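Local structure of major Capsid Protein VP1 (Chimpanzee polyomavirus Bob, 6Y9I) at residues 146-149 with 154-157. The protein forms the pentameric building blocks of the polyomavirus outer capsid and probably engages glycan receptors on the host cell surface. Numbering follows the deposited sequence.
Sequences GIES and KYAS
Tyr155 and Glu148 reach for each other from opposite directions and meet in one short hydrogen bond. Tyr155 OH donates to Glu148 OE1 at 2.5 Å. The acceptor uses its syn lone pair. OE1 lies at the edge of the phenol, in the plane of the ring. The carboxylate is turned 59° against that ring. Its second oxygen stays further off, with Glu148 OE2 3.8 Å from Tyr155 CE2. The bend of the glutamate chain at chi2 (-72°) helps bring the carboxylate to the hydroxyl. The backbones stay well apart, 11.3 Å between Glu148 CA and Lys154 CA, so side chains alone span the gap.

Glu201 places a second carboxylate close to Glu148 OE2, a like charge that could raise the proton affinity of one or both carboxylates. The Tyr155 ring stacks with His165, and its side chain also packs on Leu59 and Met64. Backbone hydrogen bonds anchor the chain at Glu148, to Leu180, and just before Tyr155 at Lys154, to Gly54 and Leu59. The contact ties together two parts of the long loop between strand 142-146 and helix 166-170.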
loop_
_atom_site.group_PDB
_atom_site.type_symbol
_atom_site.label_atom_id
_atom_site.label_comp_id
_atom_site.label_asym_id
_atom_site.label_seq_id
_atom_site.Cartn_x
_atom_site.Cartn_y
_atom_site.Cartn_z
ATOM N N GLY A 146 -16.693 -10.009 23.127
ATOM C CA GLY A 146 -17.751 -10.432 22.215
ATOM C C GLY A 146 -18.431 -9.264 21.575
ATOM O O GLY A 146 -18.474 -8.175 22.156
ATOM N N ILE A 147 -18.919 -9.521 20.373
ATOM C CA ILE A 147 -19.752 -8.606 19.574
ATOM C C ILE A 147 -20.588 -9.464 18.611
ATOM O O ILE A 147 -20.300 -10.685 18.448
ATOM C CB ILE A 147 -18.817 -7.623 18.856
ATOM C CG1 ILE A 147 -19.554 -6.364 18.403
ATOM C CG2 ILE A 147 -18.113 -8.318 17.702
ATOM C CD1 ILE A 147 -18.696 -5.434 17.627
ATOM N N GLU A 148 -21.621 -8.867 18.036
ATOM C CA GLU A 148 -22.402 -9.450 16.922
ATOM C C GLU A 148 -22.488 -8.375 15.839
ATOM O O GLU A 148 -22.723 -7.204 16.216
ATOM C CB GLU A 148 -23.808 -9.860 17.376
ATOM C CG GLU A 148 -23.832 -10.965 18.412
ATOM C CD GLU A 148 -23.464 -12.317 17.853
ATOM O OE1 GLU A 148 -23.624 -12.524 16.622
ATOM O OE2 GLU A 148 -23.045 -13.169 18.643
ATOM N N SER A 149 -22.316 -8.745 14.569
ATOM C CA SER A 149 -22.671 -7.876 13.418
ATOM C C SER A 149 -24.205 -7.751 13.363
ATOM O O SER A 149 -24.709 -6.630 13.155
ATOM C CB SER A 149 -22.077 -8.431 12.154
ATOM O OG SER A 149 -22.319 -9.835 12.081
ATOM N N LYS A 154 -29.637 -16.195 14.139
ATOM C CA LYS A 154 -30.081 -17.482 14.729
ATOM C C LYS A 154 -28.902 -18.450 14.690
ATOM O O LYS A 154 -28.429 -18.779 13.573
ATOM C CB LYS A 154 -31.282 -18.033 13.970
ATOM C CG LYS A 154 -32.523 -17.164 14.081
ATOM C CD LYS A 154 -33.707 -17.740 13.359
ATOM C CE LYS A 154 -34.868 -16.766 13.295
ATOM N NZ LYS A 154 -34.646 -15.714 12.268
ATOM N N TYR A 155 -28.464 -18.910 15.863
ATOM C CA TYR A 155 -27.394 -19.919 15.992
ATOM C C TYR A 155 -27.981 -21.260 16.406
ATOM O O TYR A 155 -28.773 -21.290 17.331
ATOM C CB TYR A 155 -26.338 -19.481 17.001
ATOM C CG TYR A 155 -25.620 -18.223 16.608
ATOM C CD1 TYR A 155 -24.714 -18.229 15.566
ATOM C CD2 TYR A 155 -25.835 -17.035 17.285
ATOM C CE1 TYR A 155 -24.046 -17.077 15.195
ATOM C CE2 TYR A 155 -25.173 -15.871 16.928
ATOM C CZ TYR A 155 -24.260 -15.897 15.886
ATOM O OH TYR A 155 -23.623 -14.759 15.489
ATOM N N ALA A 156 -27.533 -22.323 15.739
ATOM C CA ALA A 156 -27.776 -23.729 16.114
ATOM C C ALA A 156 -27.249 -23.948 17.525
ATOM O O ALA A 156 -26.210 -23.384 17.884
ATOM C CB ALA A 156 -27.133 -24.674 15.134
ATOM N N SER A 157 -27.995 -24.708 18.311
ATOM C CA SER A 157 -27.696 -24.999 19.731
ATOM C C SER A 157 -27.466 -26.507 19.853
ATOM O O SER A 157 -28.215 -27.268 19.214
ATOM C CB SER A 157 -28.827 -24.507 20.587
ATOM O OG SER A 157 -28.441 -24.474 21.943
#